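Local structure of anaerobically-induced outer membrane porin OprE (Pseudomonas aeruginosa, 4FRX) at residues T18-Y23 / G44-Y49; Q223-L228 / D242-D247; N281-G286 / Q302-D307. The protein probably acts as an outer-membrane porin of the OprD family, a beta-barrel through which small solutes would cross the membrane. All coordinates share one frame; numbering follows the deposited sequence.

Contact 1: T18-Y23 / G44-Y49; sequences TLRNFY and GFILNY
Gly44 N gives its hydrogen to Arg20 O at 2.7 Å, the shortest bond between strands 18-23 and 44-49. Arg20 N returns a bond to Gly44 O. The same exchange joins Thr18 and Ile46, where Thr18 N reaches Ile46 O at 2.8 Å. The non-hydrogen-bonded pair Leu19 and Phe45 lies between these two hydrogen-bonded pairs. Leu19 has CG anti to the carbonyl carbon (chi1 -60°), and its CD2 comes within 3.6 Å of Phe45 CD2, oblique to the ring. A bound C8E detergent also touches Phe45, consistent with this face being the membrane-facing one.

The other face carries Thr18, Arg20 and Ile46. Arg20 bends at chi3 (-68°), and Ile46 CD1 lies over one face of its guanidinium, toward the rim, 4.1 Å from Arg20 NH2. The polar end is held elsewhere, by a salt bridge from NH1 to Asp135 and a bond to Arg137 O. Thr18 OG1 bonds Thr433 on the next strand. In this antiparallel barrel hairpin the backbone supplies the polar bonds. Leu19 and Phe45 give an apolar face, probably outward, while the other face combines Ile46 with an arginine paired to Asp135.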
loop_
_atom_site.group_PDB
_atom_site.type_symbol
_atom_site.label_atom_id
_atom_site.label_comp_id
_atom_site.label_asym_id
_atom_site.label_seq_id
_atom_site.Cartn_x
_atom_site.Cartn_y
_atom_site.Cartn_z
ATOM N N THR A 18 -12.860 8.681 12.054
ATOM C CA THR A 18 -11.745 9.499 11.614
ATOM C C THR A 18 -12.248 10.554 10.628
ATOM O O THR A 18 -13.061 10.271 9.754
ATOM C CB THR A 18 -10.623 8.631 11.016
ATOM O OG1 THR A 18 -10.054 7.839 12.066
ATOM C CG2 THR A 18 -9.525 9.492 10.395
ATOM N N LEU A 19 -11.800 11.787 10.821
ATOM C CA LEU A 19 -12.206 12.896 9.986
ATOM C C LEU A 19 -10.953 13.245 9.235
ATOM O O LEU A 19 -9.903 13.431 9.849
ATOM C CB LEU A 19 -12.654 14.087 10.843
ATOM C CG LEU A 19 -13.826 13.841 11.786
ATOM C CD1 LEU A 19 -14.138 15.096 12.590
ATOM C CD2 LEU A 19 -15.042 13.411 10.996
ATOM N N ARG A 20 -11.047 13.285 7.913
ATOM C CA ARG A 20 -9.876 13.569 7.089
ATOM C C ARG A 20 -10.159 14.683 6.099
ATOM O O ARG A 20 -10.969 14.532 5.188
ATOM C CB ARG A 20 -9.423 12.319 6.323
ATOM C CG ARG A 20 -8.114 12.516 5.541
ATOM C CD ARG A 20 -7.752 11.298 4.693
ATOM N NE ARG A 20 -7.390 10.157 5.541
ATOM C CZ ARG A 20 -7.166 8.928 5.084
ATOM N NH1 ARG A 20 -7.257 8.680 3.786
ATOM N NH2 ARG A 20 -6.848 7.945 5.924
ATOM N N ASN A 21 -9.476 15.804 6.260
ATOM C CA ASN A 21 -9.605 16.850 5.271
ATOM C C ASN A 21 -8.399 16.754 4.345
ATOM O O ASN A 21 -7.265 16.908 4.792
ATOM C CB ASN A 21 -9.698 18.219 5.943
ATOM C CG ASN A 21 -10.046 19.317 4.965
ATOM O OD1 ASN A 21 -9.168 19.909 4.353
ATOM N ND2 ASN A 21 -11.339 19.589 4.810
ATOM N N PHE A 22 -8.655 16.476 3.067
ATOM C CA PHE A 22 -7.602 16.121 2.113
ATOM C C PHE A 22 -7.561 17.031 0.897
ATOM O O PHE A 22 -8.512 17.107 0.118
ATOM C CB PHE A 22 -7.757 14.661 1.649
ATOM C CG PHE A 22 -6.666 14.198 0.727
ATOM C CD1 PHE A 22 -5.477 13.685 1.242
ATOM C CD2 PHE A 22 -6.817 14.279 -0.650
ATOM C CE1 PHE A 22 -4.456 13.269 0.392
ATOM C CE2 PHE A 22 -5.806 13.871 -1.504
ATOM C CZ PHE A 22 -4.619 13.357 -0.980
ATOM N N TYR A 23 -6.435 17.711 0.736
ATOM C CA TYR A 23 -6.236 18.592 -0.388
ATOM C C TYR A 23 -5.070 18.069 -1.233
ATOM O O TYR A 23 -4.030 17.711 -0.694
ATOM C CB TYR A 23 -5.935 19.996 0.124
ATOM C CG TYR A 23 -5.528 20.935 -0.975
ATOM C CD1 TYR A 23 -6.482 21.572 -1.760
ATOM C CD2 TYR A 23 -4.184 21.179 -1.241
ATOM C CE1 TYR A 23 -6.104 22.431 -2.776
ATOM C CE2 TYR A 23 -3.803 22.030 -2.247
ATOM C CZ TYR A 23 -4.761 22.652 -3.010
ATOM O OH TYR A 23 -4.355 23.494 -4.012
ATOM N N GLY A 44 -13.481 13.859 4.372
ATOM C CA GLY A 44 -13.762 12.436 4.448
ATOM C C GLY A 44 -14.189 12.023 5.847
ATOM O O GLY A 44 -13.776 12.632 6.832
ATOM N N PHE A 45 -15.026 10.990 5.923
ATOM C CA PHE A 45 -15.505 10.479 7.190
ATOM C C PHE A 45 -15.318 8.974 7.120
ATOM O O PHE A 45 -15.799 8.313 6.189
ATOM C CB PHE A 45 -16.988 10.789 7.397
ATOM C CG PHE A 45 -17.342 12.245 7.272
ATOM C CD1 PHE A 45 -17.513 12.826 6.021
ATOM C CD2 PHE A 45 -17.555 13.022 8.405
ATOM C CE1 PHE A 45 -17.865 14.173 5.888
ATOM C CE2 PHE A 45 -17.898 14.379 8.280
ATOM C CZ PHE A 45 -18.055 14.946 7.016
ATOM N N ILE A 46 -14.594 8.441 8.091
ATOM C CA ILE A 46 -14.280 7.020 8.113
ATOM C C ILE A 46 -14.744 6.493 9.450
ATOM O O ILE A 46 -14.151 6.793 10.483
ATOM C CB ILE A 46 -12.775 6.784 7.957
ATOM C CG1 ILE A 46 -12.294 7.364 6.623
ATOM C CG2 ILE A 46 -12.463 5.295 8.098
ATOM C CD1 ILE A 46 -10.869 7.871 6.645
ATOM N N LEU A 47 -15.827 5.726 9.424
ATOM C CA LEU A 47 -16.433 5.220 10.641
ATOM C C LEU A 47 -16.252 3.703 10.735
ATOM O O LEU A 47 -16.781 2.956 9.915
ATOM C CB LEU A 47 -17.906 5.606 10.647
ATOM C CG LEU A 47 -18.849 5.060 11.707
ATOM C CD1 LEU A 47 -18.329 5.348 13.097
ATOM C CD2 LEU A 47 -20.210 5.708 11.501
ATOM N N ASN A 48 -15.478 3.255 11.725
ATOM C CA ASN A 48 -15.237 1.823 11.905
ATOM C C ASN A 48 -16.060 1.351 13.086
ATOM O O ASN A 48 -16.144 2.053 14.082
ATOM C CB ASN A 48 -13.771 1.539 12.225
ATOM C CG ASN A 48 -12.811 2.211 11.276
ATOM O OD1 ASN A 48 -12.538 3.406 11.386
ATOM N ND2 ASN A 48 -12.250 1.434 10.365
ATOM N N TYR A 49 -16.674 0.177 12.974
ATOM C CA TYR A 49 -17.322 -0.453 14.112
ATOM C C TYR A 49 -16.769 -1.863 14.183
ATOM O O TYR A 49 -16.598 -2.509 13.157
ATOM C CB TYR A 49 -18.846 -0.460 13.962
ATOM C CG TYR A 49 -19.533 -1.465 14.859
ATOM C CD1 TYR A 49 -19.758 -1.194 16.203
ATOM C CD2 TYR A 49 -19.936 -2.700 14.364
ATOM C CE1 TYR A 49 -20.371 -2.127 17.025
ATOM C CE2 TYR A 49 -20.557 -3.632 15.177
ATOM C CZ TYR A 49 -20.764 -3.343 16.499
ATOM O OH TYR A 49 -21.376 -4.283 17.290
#

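Contact 2: Q223-L228 / D242-D247; sequences QHFLGL and DLRAFD. With C8E ((hydroxyethyloxy)tri(ethyloxy)octane), chain F.
Phe225 and Phe246 make the tight side of this contact. Phe225 CD1 stands over one face of the Phe246 ring, 3.3 Å from Phe246 CZ. The ring planes lie 46° apart, which is neither a stack nor a T-shape. Phe225 CG is anti to the backbone N (chi1 167°), and this swings the ring along its own strand until CE1 meets Arg244 CB at 3.7 Å. Gly227 pairs with Arg244, and the Phe225 ring lies beside it on that face. From the other end the extended Gln223 meets Phe246 obliquely, Gln223 CD 3.7 Å from Phe246 CD1. Its NE2 bonds Ser248 OG.

Strands 221-234 and 237-250 form one antiparallel hairpin of the porin barrel. Between 223-228 and 242-247 three hydrogen-bonded pairs alternate with non-hydrogen-bonded ones, and Asp247 N to His224 O is the shortest bond at 2.8 Å. On the aromatic face Arg244 also grips Asp242 side-on: NE meets the syn lone pair of OD1 at 3.0 Å, and NH2 binds OD2.

The opposite face is looser. Leu228 and Leu243 run side by side, and Leu228 CD2 is 4.1 Å from Leu243 CD1. The side chains of Leu226 and Ala245 come no closer than CB to CB, 4.5 Å. The detergent C8E lies along this side, where its C7 touches Leu228 CB at 3.7 Å.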
loop_
_atom_site.group_PDB
_atom_site.type_symbol
_atom_site.label_atom_id
_atom_site.label_comp_id
_atom_site.label_asym_id
_atom_site.label_seq_id
_atom_site.Cartn_x
_atom_site.Cartn_y
_atom_site.Cartn_z
ATOM N N GLN A 223 4.096 -15.085 -6.695
ATOM C CA GLN A 223 5.115 -14.235 -6.136
ATOM C C GLN A 223 5.511 -14.750 -4.775
ATOM O O GLN A 223 4.647 -14.998 -3.943
ATOM C CB GLN A 223 4.572 -12.823 -6.027
ATOM C CG GLN A 223 5.504 -11.831 -5.369
ATOM C CD GLN A 223 4.961 -10.434 -5.504
ATOM O OE1 GLN A 223 4.191 -9.966 -4.666
ATOM N NE2 GLN A 223 5.330 -9.773 -6.582
ATOM N N HIS A 224 6.810 -14.961 -4.583
ATOM C CA HIS A 224 7.365 -15.309 -3.279
ATOM C C HIS A 224 8.172 -14.140 -2.733
ATOM O O HIS A 224 8.828 -13.431 -3.492
ATOM C CB HIS A 224 8.284 -16.517 -3.399
ATOM C CG HIS A 224 7.604 -17.740 -3.915
ATOM N ND1 HIS A 224 7.085 -18.705 -3.082
ATOM C CD2 HIS A 224 7.368 -18.167 -5.179
ATOM C CE1 HIS A 224 6.549 -19.670 -3.809
ATOM N NE2 HIS A 224 6.710 -19.371 -5.084
ATOM N N PHE A 225 8.118 -13.949 -1.416
ATOM C CA PHE A 225 8.830 -12.876 -0.746
ATOM C C PHE A 225 9.545 -13.438 0.480
ATOM O O PHE A 225 8.957 -14.197 1.239
ATOM C CB PHE A 225 7.825 -11.830 -0.266
ATOM C CG PHE A 225 8.389 -10.833 0.709
ATOM C CD1 PHE A 225 9.131 -9.753 0.264
ATOM C CD2 PHE A 225 8.148 -10.953 2.081
ATOM C CE1 PHE A 225 9.633 -8.810 1.161
ATOM C CE2 PHE A 225 8.656 -10.028 2.980
ATOM C CZ PHE A 225 9.394 -8.943 2.520
ATOM N N LEU A 226 10.798 -13.049 0.672
ATOM C CA LEU A 226 11.511 -13.256 1.929
ATOM C C LEU A 226 11.897 -11.886 2.474
ATOM O O LEU A 226 12.194 -10.972 1.698
ATOM C CB LEU A 226 12.769 -14.109 1.716
ATOM C CG LEU A 226 12.516 -15.564 1.316
ATOM C CD1 LEU A 226 13.803 -16.208 0.780
ATOM C CD2 LEU A 226 11.934 -16.367 2.473
ATOM N N GLY A 227 11.885 -11.741 3.799
ATOM C CA GLY A 227 12.210 -10.475 4.423
ATOM C C GLY A 227 12.966 -10.656 5.734
ATOM O O GLY A 227 12.851 -11.675 6.403
ATOM N N LEU A 228 13.731 -9.644 6.113
ATOM C CA LEU A 228 14.405 -9.666 7.398
ATOM C C LEU A 228 14.396 -8.249 7.907
ATOM O O LEU A 228 14.627 -7.320 7.144
ATOM C CB LEU A 228 15.839 -10.186 7.225
ATOM C CG LEU A 228 16.885 -10.102 8.341
ATOM C CD1 LEU A 228 17.903 -11.211 8.137
ATOM C CD2 LEU A 228 17.597 -8.757 8.381
ATOM N N ASP A 242 16.901 -3.654 6.788
ATOM C CA ASP A 242 15.642 -4.069 6.192
ATOM C C ASP A 242 16.003 -4.707 4.863
ATOM O O ASP A 242 16.449 -4.016 3.953
ATOM C CB ASP A 242 14.761 -2.824 6.027
ATOM C CG ASP A 242 13.445 -3.087 5.299
ATOM O OD1 ASP A 242 13.375 -3.953 4.402
ATOM O OD2 ASP A 242 12.466 -2.381 5.617
ATOM N N LEU A 243 15.824 -6.027 4.767
ATOM C CA LEU A 243 16.168 -6.778 3.547
ATOM C C LEU A 243 14.927 -7.418 2.953
ATOM O O LEU A 243 14.070 -7.930 3.678
ATOM C CB LEU A 243 17.203 -7.866 3.838
ATOM C CG LEU A 243 18.447 -7.467 4.616
ATOM C CD1 LEU A 243 19.390 -8.664 4.742
ATOM C CD2 LEU A 243 19.144 -6.309 3.917
ATOM N N ARG A 244 14.827 -7.374 1.631
ATOM C CA ARG A 244 13.661 -7.897 0.928
ATOM C C ARG A 244 14.102 -8.566 -0.366
ATOM O O ARG A 244 15.025 -8.101 -1.040
ATOM C CB ARG A 244 12.658 -6.782 0.609
ATOM C CG ARG A 244 12.272 -5.915 1.793
ATOM C CD ARG A 244 11.228 -4.877 1.428
ATOM N NE ARG A 244 11.016 -3.941 2.529
ATOM C CZ ARG A 244 10.143 -2.940 2.502
ATOM N NH1 ARG A 244 9.400 -2.744 1.423
ATOM N NH2 ARG A 244 10.027 -2.130 3.548
ATOM N N ALA A 245 13.436 -9.666 -0.690
ATOM C CA ALA A 245 13.707 -10.431 -1.891
ATOM C C ALA A 245 12.356 -10.914 -2.403
ATOM O O ALA A 245 11.624 -11.549 -1.654
ATOM C CB ALA A 245 14.581 -11.619 -1.546
ATOM N N PHE A 246 12.022 -10.599 -3.653
ATOM C CA PHE A 246 10.780 -11.070 -4.280
ATOM C C PHE A 246 11.128 -11.878 -5.524
ATOM O O PHE A 246 11.967 -11.460 -6.313
ATOM C CB PHE A 246 9.923 -9.901 -4.779
ATOM C CG PHE A 246 9.168 -9.142 -3.714
ATOM C CD1 PHE A 246 7.879 -9.522 -3.349
ATOM C CD2 PHE A 246 9.691 -7.981 -3.171
ATOM C CE1 PHE A 246 7.151 -8.786 -2.411
ATOM C CE2 PHE A 246 8.972 -7.244 -2.232
ATOM C CZ PHE A 246 7.691 -7.648 -1.862
ATOM N N ASP A 247 10.478 -13.017 -5.735
ATOM C CA ASP A 247 10.586 -13.679 -7.033
ATOM C C ASP A 247 9.178 -13.738 -7.607
ATOM O O ASP A 247 8.289 -14.320 -6.994
ATOM C CB ASP A 247 11.113 -15.095 -6.891
ATOM C CG ASP A 247 11.246 -15.794 -8.227
ATOM O OD1 ASP A 247 12.241 -15.536 -8.919
ATOM O OD2 ASP A 247 10.341 -16.573 -8.595
HETATM C C3 C8E F . 13.992 -16.435 6.029
HETATM C C4 C8E F . 15.069 -15.347 6.036
HETATM C C5 C8E F . 14.751 -14.218 5.060
HETATM C C6 C8E F . 15.944 -13.814 4.201
HETATM C C7 C8E F . 16.251 -12.321 4.285
HETATM C C8 C8E F . 15.684 -11.524 3.110
HETATM O O9 C8E F . 16.693 -11.253 2.155
HETATM O O18 C8E F . 21.475 -15.774 -3.764
HETATM C C19 C8E F . 22.457 -16.030 -4.737
HETATM C C20 C8E F . 22.479 -14.749 -5.530
HETATM O O21 C8E F . 23.771 -14.215 -5.424
#

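Contact 3: N281-G286 / Q302-D307; sequences NRAFSG and QILNGD
Gln302 and Ser285 face each other as a non-hydrogen-bonded pair and share a water. Gln302 CB rests 4.0 Å from Ser285 CB. Its CG is anti to the backbone N (chi1 178°) and passes Phe284 O and Ser285 CB. The chain then runs on extended, carrying CD out from the sheet on the face of Ser285. At the tip, OE1 accepts a hydrogen from the water at 2.7 Å, and Ser285 OG bonds the same water at 2.8 Å. The other branch, NE2, bonds Thr327 OG1. Both ends of the amide are therefore held, which should fix its rotation.

Further along the same face, Leu304 CD2 packs on Ala283 CB at 3.5 Å. Ala283 also touches Phe246 on the neighbouring strand 237-250. Segments 281-286 and 302-305 run antiparallel, at 171°, in a hairpin of the porin barrel wall. Arg282 with Asn305 and Phe284 with Ile303 are its hydrogen-bonded pairs. Arg282 N bonds Asn305 O at 2.8 Å, and Asn305 N bonds back to Arg282 O. In the second pair Ile303 N bonds Phe284 O at 2.9 Å.

On the other face the side chains are more exposed. Arg282 is modelled in two conformers, so the placing of Asn305 CB over a face of its guanidinium is doubtful. Asn305 OD1 bonds Arg340 NH1 on the next strand.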
loop_
_atom_site.group_PDB
_atom_site.type_symbol
_atom_site.label_atom_id
_atom_site.label_comp_id
_atom_site.label_asym_id
_atom_site.label_seq_id
_atom_site.Cartn_x
_atom_site.Cartn_y
_atom_site.Cartn_z
ATOM N N ASN A 281 10.107 -11.182 -12.968
ATOM C CA ASN A 281 10.776 -10.145 -12.198
ATOM C C ASN A 281 11.379 -10.686 -10.895
ATOM O O ASN A 281 10.750 -11.460 -10.169
ATOM C CB ASN A 281 9.795 -8.998 -11.895
ATOM C CG ASN A 281 10.448 -7.834 -11.150
ATOM O OD1 ASN A 281 10.872 -6.856 -11.758
ATOM N ND2 ASN A 281 10.511 -7.931 -9.834
ATOM N N ARG A 282 12.626 -10.314 -10.649
ATOM C CA ARG A 282 13.284 -10.580 -9.380
ATOM C C ARG A 282 13.684 -9.238 -8.775
ATOM O O ARG A 282 14.327 -8.431 -9.428
ATOM C CB ARG A 282 14.505 -11.494 -9.577
ATOM C CG ARG A 282 14.153 -12.888 -10.100
ATOM C CD ARG A 282 15.383 -13.762 -10.344
ATOM N NE ARG A 282 16.240 -13.278 -11.428
ATOM C CZ ARG A 282 17.355 -12.576 -11.238
ATOM N NH1 ARG A 282 17.752 -12.270 -10.010
ATOM N NH2 ARG A 282 18.074 -12.180 -12.273
ATOM N N ALA A 283 13.271 -8.987 -7.530
ATOM C CA ALA A 283 13.554 -7.709 -6.874
ATOM C C ALA A 283 14.341 -7.998 -5.592
ATOM O O ALA A 283 14.020 -8.935 -4.884
ATOM C CB ALA A 283 12.267 -7.029 -6.522
ATOM N N PHE A 284 15.374 -7.223 -5.305
ATOM C CA PHE A 284 16.152 -7.397 -4.078
ATOM C C PHE A 284 16.471 -6.022 -3.513
ATOM O O PHE A 284 16.854 -5.135 -4.256
ATOM C CB PHE A 284 17.465 -8.145 -4.350
ATOM C CG PHE A 284 18.371 -8.228 -3.146
ATOM C CD1 PHE A 284 18.125 -9.152 -2.139
ATOM C CD2 PHE A 284 19.458 -7.376 -3.012
ATOM C CE1 PHE A 284 18.948 -9.230 -1.024
ATOM C CE2 PHE A 284 20.283 -7.447 -1.898
ATOM C CZ PHE A 284 20.026 -8.378 -0.906
ATOM N N SER A 285 16.318 -5.838 -2.209
ATOM C CA SER A 285 16.661 -4.542 -1.643
ATOM C C SER A 285 17.246 -4.647 -0.245
ATOM O O SER A 285 16.976 -5.603 0.480
ATOM C CB SER A 285 15.450 -3.626 -1.619
ATOM O OG SER A 285 14.507 -4.093 -0.677
ATOM N N GLY A 286 18.066 -3.656 0.099
ATOM C CA GLY A 286 18.637 -3.506 1.429
ATOM C C GLY A 286 18.489 -2.044 1.806
ATOM O O GLY A 286 18.860 -1.163 1.031
ATOM N N GLN A 302 17.988 -0.920 -4.361
ATOM C CA GLN A 302 17.056 -1.909 -4.863
ATOM C C GLN A 302 17.418 -2.274 -6.300
ATOM O O GLN A 302 17.686 -1.400 -7.103
ATOM C CB GLN A 302 15.658 -1.311 -4.852
ATOM C CG GLN A 302 14.585 -2.229 -5.402
ATOM C CD GLN A 302 13.230 -1.609 -5.233
ATOM O OE1 GLN A 302 12.634 -1.692 -4.161
ATOM N NE2 GLN A 302 12.756 -0.921 -6.277
ATOM N N ILE A 303 17.391 -3.565 -6.609
ATOM C CA ILE A 303 17.708 -4.046 -7.939
ATOM C C ILE A 303 16.541 -4.865 -8.491
ATOM O O ILE A 303 16.107 -5.819 -7.856
ATOM C CB ILE A 303 18.962 -4.940 -7.893
ATOM C CG1 ILE A 303 20.158 -4.131 -7.376
ATOM C CG2 ILE A 303 19.232 -5.573 -9.269
ATOM C CD1 ILE A 303 21.378 -4.989 -7.079
ATOM N N LEU A 304 16.043 -4.491 -9.671
ATOM C CA LEU A 304 15.021 -5.270 -10.366
ATOM C C LEU A 304 15.626 -5.919 -11.586
ATOM O O LEU A 304 16.171 -5.228 -12.443
ATOM C CB LEU A 304 13.895 -4.366 -10.866
ATOM C CG LEU A 304 13.209 -3.490 -9.829
ATOM C CD1 LEU A 304 11.887 -2.968 -10.403
ATOM C CD2 LEU A 304 12.973 -4.280 -8.576
ATOM N N ASN A 305 15.506 -7.237 -11.684
ATOM C CA ASN A 305 15.983 -7.968 -12.869
ATOM C C ASN A 305 14.833 -8.741 -13.486
ATOM O O ASN A 305 13.850 -9.054 -12.798
ATOM C CB ASN A 305 17.108 -8.936 -12.488
ATOM C CG ASN A 305 18.422 -8.228 -12.205
ATOM O OD1 ASN A 305 18.748 -7.230 -12.842
ATOM N ND2 ASN A 305 19.193 -8.759 -11.268
ATOM N N GLY A 306 14.946 -9.048 -14.776
ATOM C CA GLY A 306 13.871 -9.715 -15.501
ATOM C C GLY A 306 13.189 -8.768 -16.482
ATOM O O GLY A 306 13.369 -7.545 -16.418
ATOM N N ASP A 307 12.379 -9.327 -17.373
ATOM C CA ASP A 307 11.716 -8.545 -18.409
ATOM C C ASP A 307 10.456 -7.799 -17.971
ATOM O O ASP A 307 9.999 -6.910 -18.677
ATOM C CB ASP A 307 11.313 -9.441 -19.581
ATOM C CG ASP A 307 12.496 -10.010 -20.319
ATOM O OD1 ASP A 307 13.599 -9.425 -20.222
ATOM O OD2 ASP A 307 12.311 -11.044 -21.001
HETATM O O HOH W 1 12.244 -3.142 -1.952
#

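In the fold
Along the chain the three contacts come in series, contact 1 first and contact 3 last. Each joins two successive antiparallel strands of a hairpin in the barrel wall. Contact 1 lies on the opposite side of the chain's centre from the other two. Its centre is 33 Å from that of contact 2 and 36 Å from that of contact 3. Contacts 2 and 3 are 10 Å apart between centres, because strands 237-250 and 280-292 are neighbours. Arg244 O probably bonds Ser285 N, and Phe246 N probably bonds Ala283 O. The hairpins of contacts 2 and 3 continue one another, while that of contact 1 lies across the barrel, beside the closure of strand 17-28 with 423-434.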